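Local structure of 2'-deoxycytidine 5'-triphosphate deaminase (2R9Q) at residues Leu13-Ile18 / Lys343-Tyr348; Ala41-Arg46 / Ser164-Arg169; Thr188-Glu193 / Ser265-His270. The protein probably deaminates dCTP to dUTP with release of ammonia, thereby supplying a precursor for thymidine nucleotide synthesis. All blocks are in the same frame, centred on the assembly; numbering follows the deposited sequence.

Contact 1: residues Leu13-Ile18 / Lys343-Tyr348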
loop_
_atom_site.group_PDB
_atom_site.type_symbol
_atom_site.label_atom_id
_atom_site.label_comp_id
_atom_site.label_asym_id
_atom_site.label_seq_id
_atom_site.Cartn_x
_atom_site.Cartn_y
_atom_site.Cartn_z
ATOM N N LEU B 13 -17.218 9.278 -38.269
ATOM C CA LEU B 13 -16.675 10.403 -39.017
ATOM C C LEU B 13 -15.151 10.300 -39.173
ATOM O O LEU B 13 -14.404 10.172 -38.192
ATOM C CB LEU B 13 -17.063 11.759 -38.373
ATOM C CG LEU B 13 -18.532 12.240 -38.467
ATOM C CD1 LEU B 13 -19.506 11.390 -37.642
ATOM C CD2 LEU B 13 -18.605 13.703 -38.034
ATOM N N ALA B 14 -14.704 10.355 -40.425
ATOM C CA ALA B 14 -13.286 10.433 -40.733
ATOM C C ALA B 14 -12.765 11.852 -40.437
ATOM O O ALA B 14 -13.541 12.764 -40.192
ATOM C CB ALA B 14 -13.024 10.011 -42.204
ATOM N N ASP B 15 -11.448 12.016 -40.427
ATOM C CA ASP B 15 -10.821 13.335 -40.246
ATOM C C ASP B 15 -11.345 14.504 -41.137
ATOM O O ASP B 15 -11.345 15.665 -40.704
ATOM C CB ASP B 15 -9.288 13.227 -40.371
ATOM C CG ASP B 15 -8.838 12.367 -41.527
ATOM O OD1 ASP B 15 -9.669 12.055 -42.396
ATOM O OD2 ASP B 15 -7.647 11.997 -41.561
ATOM N N GLY B 16 -11.773 14.204 -42.366
ATOM C CA GLY B 16 -12.275 15.230 -43.266
ATOM C C GLY B 16 -13.549 15.814 -42.708
ATOM O O GLY B 16 -13.721 17.021 -42.662
ATOM N N ALA B 17 -14.450 14.933 -42.315
ATOM C CA ALA B 17 -15.663 15.281 -41.609
ATOM C C ALA B 17 -15.405 15.988 -40.277
ATOM O O ALA B 17 -16.092 16.944 -39.948
ATOM C CB ALA B 17 -16.514 14.036 -41.397
ATOM N N ILE B 18 -14.432 15.521 -39.503
ATOM C CA ILE B 18 -14.117 16.167 -38.223
ATOM C C ILE B 18 -13.674 17.600 -38.511
ATOM O O ILE B 18 -14.093 18.533 -37.845
ATOM C CB ILE B 18 -13.019 15.418 -37.388
ATOM C CG1 ILE B 18 -13.501 14.039 -36.931
ATOM C CG2 ILE B 18 -12.633 16.260 -36.151
ATOM C CD1 ILE B 18 -12.396 13.118 -36.435
ATOM N N LYS B 343 -13.742 7.254 -46.244
ATOM C CA LYS B 343 -12.341 6.909 -46.076
ATOM C C LYS B 343 -11.589 8.120 -45.531
ATOM O O LYS B 343 -11.799 9.223 -46.006
ATOM C CB LYS B 343 -11.724 6.464 -47.407
ATOM C CG LYS B 343 -10.358 5.751 -47.278
ATOM C CD LYS B 343 -9.716 5.452 -48.674
ATOM C CE LYS B 343 -8.754 4.213 -48.659
ATOM N NZ LYS B 343 -7.469 4.406 -47.865
ATOM N N PRO B 344 -10.735 7.927 -44.504
ATOM C CA PRO B 344 -9.856 9.002 -44.052
ATOM C C PRO B 344 -9.102 9.709 -45.173
ATOM O O PRO B 344 -8.819 9.112 -46.202
ATOM C CB PRO B 344 -8.870 8.281 -43.147
ATOM C CG PRO B 344 -9.608 7.116 -42.639
ATOM C CD PRO B 344 -10.579 6.716 -43.681
ATOM N N GLU B 345 -8.801 10.982 -44.951
ATOM C CA GLU B 345 -8.019 11.792 -45.887
ATOM C C GLU B 345 -6.555 12.004 -45.430
ATOM O O GLU B 345 -5.709 12.410 -46.226
ATOM C CB GLU B 345 -8.713 13.152 -46.162
ATOM C CG GLU B 345 -8.878 14.058 -44.946
ATOM C CD GLU B 345 -9.199 15.497 -45.303
ATOM O OE1 GLU B 345 -9.697 15.740 -46.421
ATOM O OE2 GLU B 345 -8.960 16.389 -44.456
ATOM N N GLY B 346 -6.279 11.757 -44.147
ATOM C CA GLY B 346 -4.906 11.749 -43.622
ATOM C C GLY B 346 -4.426 13.054 -43.024
ATOM O O GLY B 346 -5.129 14.052 -43.062
ATOM N N LEU B 347 -3.202 13.030 -42.503
ATOM C CA LEU B 347 -2.664 14.114 -41.658
ATOM C C LEU B 347 -2.630 15.461 -42.378
ATOM O O LEU B 347 -3.115 16.466 -41.860
ATOM C CB LEU B 347 -1.254 13.748 -41.147
ATOM C CG LEU B 347 -0.688 14.460 -39.897
ATOM C CD1 LEU B 347 0.705 13.866 -39.517
ATOM C CD2 LEU B 347 -0.600 16.014 -40.022
ATOM N N TYR B 348 -2.056 15.443 -43.580
ATOM C CA TYR B 348 -1.900 16.620 -44.425
ATOM C C TYR B 348 -2.975 16.661 -45.560
ATOM O O TYR B 348 -2.840 17.415 -46.528
ATOM C CB TYR B 348 -0.461 16.653 -44.971
HETATM O O HOH W 1 -12.588 12.224 -44.796
#
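D15, in the first turn of helix 15-23, turns its carboxylate onto the successive backbone amides of E345 and G346, so that the start of a helix in the N-terminal domain of this two-domain, dUTPase-related chain holds a loop of the C-terminal one. This double grip is the tight part. D15 OD1 accepts E345 N at 2.9 Å on its syn lone pair, in an almost straight bond (174°). D15 OD2 meets G346 N, also at 2.9 Å, on the syn side but tilted out of the carboxylate plane. The pair fixes the rotation of the group, which reaches the loop because CG lies between the backbone N and the carbonyl carbon (chi1 44°). Beside it A14, the N-cap residue, sets CB 3.8 Å from P344 CA, and P344 packs further on P299 and L352. The other flank is looser: a water weakly links G16 N and K343 O, and K343, an exposed residue, turns its CB from the helix start and touches P273 and L274. E345 stretches past the helix start, its carboxylate plane 59° from that of D15, and OE2 forms a salt bridge with R19, which probably eases the like charges. On the way, E345 CD passes 3.7 Å from G16 CA.

Contact 2: residues Ala41-Arg46 / Ser164-Arg169; sequences ASLDLR and SQIRFR
L43 and I166 form an antiparallel hydrogen-bonded pair, L43 N giving to I166 O and I166 N to L43 O, each at 2.8 Å; L45 N also gives to S164 O. On the face of L43, L45 and I166 the contact is oily. L45 CD2 lies 3.8 Å from I166 CG2, while CG1 of I166 sits over one face of the F168 ring, offset toward its rim, and L43 CD2 comes to the ring edge. On the face of D44 and Q165 it is polar: Q165 NE2 gives a bond to D44 OD1 at 2.7 Å; the oxygen lies in the amide plane of Q165 and is met nearly along its C-O direction. S42 OG is buried there without a polar partner in the model. Just before strand 42-46, A41 O receives NE of R167 at 2.9 Å, the arginine having CG anti to its backbone N (chi1 173°) and a bend at chi3. A second shell sets these groups: R162 and K113 form salt bridges to D44 OD2, and the R167 guanidinium also reaches A277 O and F297 O, in the other domain. Strand 162-170 runs between strands 42-46 and 106-112, with L45 and F168 packing onto strand 91-101 and I166 onto A108.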
loop_
_atom_site.group_PDB
_atom_site.type_symbol
_atom_site.label_atom_id
_atom_site.label_comp_id
_atom_site.label_asym_id
_atom_site.label_seq_id
_atom_site.Cartn_x
_atom_site.Cartn_y
_atom_site.Cartn_z
ATOM N N ALA B 41 -9.825 8.626 -37.526
ATOM C CA ALA B 41 -11.200 8.353 -37.055
ATOM C C ALA B 41 -11.509 8.848 -35.618
ATOM O O ALA B 41 -12.369 8.279 -34.925
ATOM C CB ALA B 41 -11.485 6.887 -37.171
ATOM N N SER B 42 -10.807 9.913 -35.200
ATOM C CA SER B 42 -10.958 10.530 -33.878
ATOM C C SER B 42 -10.216 11.861 -33.832
ATOM O O SER B 42 -9.472 12.211 -34.737
ATOM C CB SER B 42 -10.437 9.608 -32.765
ATOM O OG SER B 42 -9.090 9.214 -33.007
ATOM N N LEU B 43 -10.441 12.604 -32.765
ATOM C CA LEU B 43 -9.751 13.838 -32.486
ATOM C C LEU B 43 -9.173 13.844 -31.060
ATOM O O LEU B 43 -9.867 13.599 -30.084
ATOM C CB LEU B 43 -10.734 14.985 -32.682
ATOM C CG LEU B 43 -10.415 16.381 -32.157
ATOM C CD1 LEU B 43 -9.449 17.138 -33.047
ATOM C CD2 LEU B 43 -11.715 17.101 -31.948
ATOM N N ASP B 44 -7.882 14.113 -30.959
ATOM C CA ASP B 44 -7.231 14.488 -29.693
ATOM C C ASP B 44 -7.841 15.731 -29.055
ATOM O O ASP B 44 -8.202 16.695 -29.738
ATOM C CB ASP B 44 -5.730 14.702 -29.872
ATOM C CG ASP B 44 -4.978 13.394 -30.033
ATOM O OD1 ASP B 44 -5.651 12.336 -30.157
ATOM O OD2 ASP B 44 -3.724 13.434 -30.023
ATOM N N LEU B 45 -7.967 15.648 -27.736
ATOM C CA LEU B 45 -8.483 16.705 -26.901
ATOM C C LEU B 45 -7.337 17.299 -26.097
ATOM O O LEU B 45 -6.468 16.584 -25.627
ATOM C CB LEU B 45 -9.569 16.170 -25.956
ATOM C CG LEU B 45 -10.818 15.546 -26.560
ATOM C CD1 LEU B 45 -11.543 14.741 -25.456
ATOM C CD2 LEU B 45 -11.703 16.616 -27.205
ATOM N N ARG B 46 -7.354 18.611 -25.947
ATOM C CA ARG B 46 -6.303 19.339 -25.291
ATOM C C ARG B 46 -6.804 19.939 -23.997
ATOM O O ARG B 46 -7.903 20.450 -23.934
ATOM C CB ARG B 46 -5.796 20.487 -26.178
ATOM C CG ARG B 46 -5.196 20.103 -27.511
ATOM C CD ARG B 46 -4.844 21.322 -28.330
ATOM N NE ARG B 46 -6.018 22.003 -28.900
ATOM C CZ ARG B 46 -5.941 23.035 -29.746
ATOM N NH1 ARG B 46 -7.041 23.606 -30.203
ATOM N NH2 ARG B 46 -4.770 23.492 -30.149
ATOM N N SER B 164 -6.332 12.307 -24.236
ATOM C CA SER B 164 -7.561 11.652 -24.578
ATOM C C SER B 164 -7.960 11.947 -25.999
ATOM O O SER B 164 -7.479 12.887 -26.593
ATOM C CB SER B 164 -8.623 12.166 -23.622
ATOM O OG SER B 164 -9.781 11.401 -23.720
ATOM N N GLN B 165 -8.847 11.125 -26.539
ATOM C CA GLN B 165 -9.447 11.369 -27.851
ATOM C C GLN B 165 -10.943 11.023 -27.946
ATOM O O GLN B 165 -11.452 10.167 -27.238
ATOM C CB GLN B 165 -8.657 10.707 -28.964
ATOM C CG GLN B 165 -8.286 9.320 -28.746
ATOM C CD GLN B 165 -7.281 8.823 -29.744
ATOM O OE1 GLN B 165 -7.248 7.634 -30.044
ATOM N NE2 GLN B 165 -6.466 9.723 -30.289
ATOM N N ILE B 166 -11.620 11.754 -28.829
ATOM C CA ILE B 166 -13.050 11.650 -29.052
ATOM C C ILE B 166 -13.329 11.164 -30.501
ATOM O O ILE B 166 -12.795 11.707 -31.468
ATOM C CB ILE B 166 -13.742 13.000 -28.700
ATOM C CG1 ILE B 166 -15.268 12.896 -28.732
ATOM C CG2 ILE B 166 -13.304 14.133 -29.600
ATOM C CD1 ILE B 166 -15.927 14.183 -28.340
ATOM N N ARG B 167 -14.135 10.112 -30.622
ATOM C CA ARG B 167 -14.589 9.580 -31.911
ATOM C C ARG B 167 -16.060 9.937 -32.114
ATOM O O ARG B 167 -16.881 9.718 -31.237
ATOM C CB ARG B 167 -14.396 8.065 -31.926
ATOM C CG ARG B 167 -14.956 7.316 -33.127
ATOM C CD ARG B 167 -14.402 5.903 -33.177
ATOM N NE ARG B 167 -12.971 5.850 -33.536
ATOM C CZ ARG B 167 -12.268 4.733 -33.668
ATOM N NH1 ARG B 167 -12.828 3.566 -33.445
ATOM N NH2 ARG B 167 -10.989 4.781 -34.013
ATOM N N PHE B 168 -16.374 10.506 -33.270
ATOM C CA PHE B 168 -17.750 10.909 -33.625
ATOM C C PHE B 168 -18.397 9.905 -34.547
ATOM O O PHE B 168 -17.730 9.319 -35.389
ATOM C CB PHE B 168 -17.765 12.281 -34.297
ATOM C CG PHE B 168 -17.069 13.342 -33.514
ATOM C CD1 PHE B 168 -17.762 14.124 -32.628
ATOM C CD2 PHE B 168 -15.708 13.552 -33.666
ATOM C CE1 PHE B 168 -17.127 15.073 -31.895
ATOM C CE2 PHE B 168 -15.069 14.513 -32.946
ATOM C CZ PHE B 168 -15.777 15.276 -32.059
ATOM N N ARG B 169 -19.705 9.712 -34.382
ATOM C CA ARG B 169 -20.454 8.757 -35.199
ATOM C C ARG B 169 -21.941 9.105 -35.452
ATOM O O ARG B 169 -22.571 9.824 -34.672
ATOM C CB ARG B 169 -20.346 7.378 -34.559
ATOM C CG ARG B 169 -20.905 7.309 -33.164
ATOM C CD ARG B 169 -20.910 5.899 -32.636
ATOM N NE ARG B 169 -19.601 5.253 -32.619
ATOM C CZ ARG B 169 -18.623 5.519 -31.752
ATOM N NH1 ARG B 169 -18.737 6.477 -30.840
ATOM N NH2 ARG B 169 -17.500 4.833 -31.824
HETATM O O HOH W 2 -14.454 10.365 -35.219
#

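Contact 3: residues Thr188-Glu193 / Ser265-His270; sequences TLVASE and SREAVH
The backbones of V190 and V269 are joined by a single bridge, where the loop after helix 177-186 runs along the end of strand 261-269. Two hydrogen bonds frame the bridge. H270 N gives to L189 O at 3.0 Å, but from above the carbonyl plane, 38° out of it, so neither lone pair is squarely used. A191 N gives to A268 O at 3.2 Å, approaching nearly along the C=O direction. Weaker CA-H...O contacts use the same two carbonyls: V269 CA stands 3.3 Å from L189 O, and V190 CA 3.4 Å from A268 O.

The apolar contacts are sparse. A191 CB and A268 CB sit 4.2 Å apart toward the exposed side. V190 swings CG1 opposite its amide nitrogen (chi1 -174°) and lays that methyl against E267 CB at 3.9 Å, the two side chains meeting aslant. Of a different kind is the methyl-to-carbonyl contact of L189 CD2 with H270 O, at 3.4 Å; the L189 side chain also touches V180, L183 and H184 of helix 177-186, and Y337.

Polar bonds within each segment hold the shapes. S192 N returns to V190 O, making an inverse gamma turn centred on A191. At the corner of 266 and 267, S265 OG gives to E267 O at 2.7 Å, in the carbonyl plane on a lone pair. Outside the segments, E267 OE2 is hydrogen-bonded to S205 OG, and H270 ND1 to F301 O.

Because the bonds between the segments run from backbone to backbone, no charged or polar side chain is spent across the contact. Its hydrogen bonding therefore depends on main-chain placement, while side chains mainly tie each segment to helix 177-186 or to strands 202-205 and 331-339.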
loop_
_atom_site.group_PDB
_atom_site.type_symbol
_atom_site.label_atom_id
_atom_site.label_comp_id
_atom_site.label_asym_id
_atom_site.label_seq_id
_atom_site.Cartn_x
_atom_site.Cartn_y
_atom_site.Cartn_z
ATOM N N THR B 188 -7.061 -8.837 -44.721
ATOM C CA THR B 188 -6.554 -9.691 -43.638
ATOM C C THR B 188 -6.796 -8.961 -42.314
ATOM O O THR B 188 -6.299 -7.868 -42.133
ATOM C CB THR B 188 -5.046 -10.068 -43.831
ATOM O OG1 THR B 188 -4.930 -11.206 -44.689
ATOM C CG2 THR B 188 -4.390 -10.409 -42.520
ATOM N N LEU B 189 -7.607 -9.539 -41.429
ATOM C CA LEU B 189 -7.819 -8.990 -40.072
ATOM C C LEU B 189 -6.845 -9.555 -39.020
ATOM O O LEU B 189 -6.411 -8.837 -38.133
ATOM C CB LEU B 189 -9.267 -9.185 -39.609
ATOM C CG LEU B 189 -10.391 -8.473 -40.372
ATOM C CD1 LEU B 189 -11.696 -8.676 -39.616
ATOM C CD2 LEU B 189 -10.115 -6.999 -40.597
ATOM N N VAL B 190 -6.535 -10.842 -39.120
ATOM C CA VAL B 190 -5.492 -11.482 -38.319
ATOM C C VAL B 190 -4.598 -12.297 -39.247
ATOM O O VAL B 190 -5.103 -13.030 -40.088
ATOM C CB VAL B 190 -6.093 -12.411 -37.272
ATOM C CG1 VAL B 190 -5.009 -12.942 -36.358
ATOM C CG2 VAL B 190 -7.156 -11.674 -36.478
ATOM N N ALA B 191 -3.283 -12.171 -39.094
ATOM C CA ALA B 191 -2.322 -12.901 -39.932
ATOM C C ALA B 191 -2.295 -14.386 -39.563
ATOM O O ALA B 191 -1.260 -14.920 -39.190
ATOM C CB ALA B 191 -0.927 -12.294 -39.790
ATOM N N SER B 192 -3.442 -15.048 -39.698
ATOM C CA SER B 192 -3.638 -16.409 -39.209
ATOM C C SER B 192 -5.054 -16.902 -39.573
ATOM O O SER B 192 -6.047 -16.362 -39.075
ATOM C CB SER B 192 -3.439 -16.453 -37.690
ATOM O OG SER B 192 -3.557 -17.777 -37.203
ATOM N N GLU B 193 -5.131 -17.919 -40.437
ATOM C CA GLU B 193 -6.406 -18.423 -40.975
ATOM C C GLU B 193 -6.983 -19.612 -40.170
ATOM O O GLU B 193 -6.471 -20.731 -40.256
ATOM C CB GLU B 193 -6.244 -18.796 -42.448
ATOM C CG GLU B 193 -5.992 -17.567 -43.340
ATOM C CD GLU B 193 -5.698 -17.924 -44.801
ATOM O OE1 GLU B 193 -6.426 -18.786 -45.365
ATOM O OE2 GLU B 193 -4.749 -17.329 -45.382
ATOM N N SER B 265 -0.072 -8.781 -27.510
ATOM C CA SER B 265 -0.914 -9.792 -28.132
ATOM C C SER B 265 -0.139 -10.791 -29.012
ATOM O O SER B 265 0.834 -10.430 -29.660
ATOM C CB SER B 265 -2.026 -9.119 -28.957
ATOM O OG SER B 265 -1.576 -8.620 -30.200
ATOM N N ARG B 266 -0.588 -12.040 -29.040
ATOM C CA ARG B 266 -0.049 -13.013 -30.002
ATOM C C ARG B 266 -0.476 -12.644 -31.421
ATOM O O ARG B 266 0.331 -12.708 -32.347
ATOM C CB ARG B 266 -0.522 -14.430 -29.698
ATOM C CG ARG B 266 -0.008 -14.999 -28.403
ATOM C CD ARG B 266 -0.212 -16.500 -28.345
ATOM N NE ARG B 266 -1.585 -16.804 -28.671
ATOM C CZ ARG B 266 -1.998 -17.852 -29.372
ATOM N NH1 ARG B 266 -1.150 -18.762 -29.861
ATOM N NH2 ARG B 266 -3.289 -17.977 -29.597
ATOM N N GLU B 267 -1.732 -12.232 -31.579
ATOM C CA GLU B 267 -2.264 -11.868 -32.887
ATOM C C GLU B 267 -1.697 -10.562 -33.451
ATOM O O GLU B 267 -1.643 -9.537 -32.769
ATOM C CB GLU B 267 -3.783 -11.806 -32.867
ATOM C CG GLU B 267 -4.431 -13.089 -32.439
ATOM C CD GLU B 267 -4.494 -13.268 -30.941
ATOM O OE1 GLU B 267 -4.143 -12.301 -30.220
ATOM O OE2 GLU B 267 -4.903 -14.375 -30.485
ATOM N N ALA B 268 -1.237 -10.648 -34.702
ATOM C CA ALA B 268 -0.901 -9.503 -35.533
ATOM C C ALA B 268 -2.213 -9.100 -36.219
ATOM O O ALA B 268 -2.768 -9.870 -36.994
ATOM C CB ALA B 268 0.169 -9.874 -36.553
ATOM N N VAL B 269 -2.695 -7.896 -35.929
ATOM C CA VAL B 269 -4.021 -7.442 -36.351
ATOM C C VAL B 269 -3.978 -6.275 -37.384
ATOM O O VAL B 269 -3.034 -5.490 -37.427
ATOM C CB VAL B 269 -4.945 -7.176 -35.066
ATOM C CG1 VAL B 269 -4.661 -5.829 -34.352
ATOM C CG2 VAL B 269 -6.393 -7.281 -35.433
ATOM N N HIS B 270 -4.992 -6.203 -38.244
ATOM C CA HIS B 270 -5.111 -5.164 -39.281
ATOM C C HIS B 270 -6.543 -4.592 -39.266
ATOM O O HIS B 270 -7.525 -5.330 -39.137
ATOM C CB HIS B 270 -4.706 -5.756 -40.633
ATOM C CG HIS B 270 -5.074 -4.943 -41.846
ATOM N ND1 HIS B 270 -4.647 -3.643 -42.042
ATOM C CD2 HIS B 270 -5.766 -5.277 -42.960
ATOM C CE1 HIS B 270 -5.083 -3.208 -43.211
ATOM N NE2 HIS B 270 -5.755 -4.187 -43.789
#

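In the fold
Contact 2 is core, all its touching residues buried; contacts 1 and 3 are partly buried and reach the surface. Contact 2 is a true strand pair with an oily and a polar face, contact 3 a lone bridge between a loop and a strand end, and contact 1 a carboxylate holding loop amides. Contact 1 joins segments of the N-terminal and C-terminal domains, whereas contact 2 lies in the N-terminal and contact 3 in the C-terminal one. Contacts 1 and 2 touch, with centres 12 Å apart: L13 N probably hydrogen-bonds F168 O at 2.9 Å, and I18 packs on F168. Contact 3 stands apart, its centre about 25 Å from that of contact 1 and 26 Å from that of contact 2.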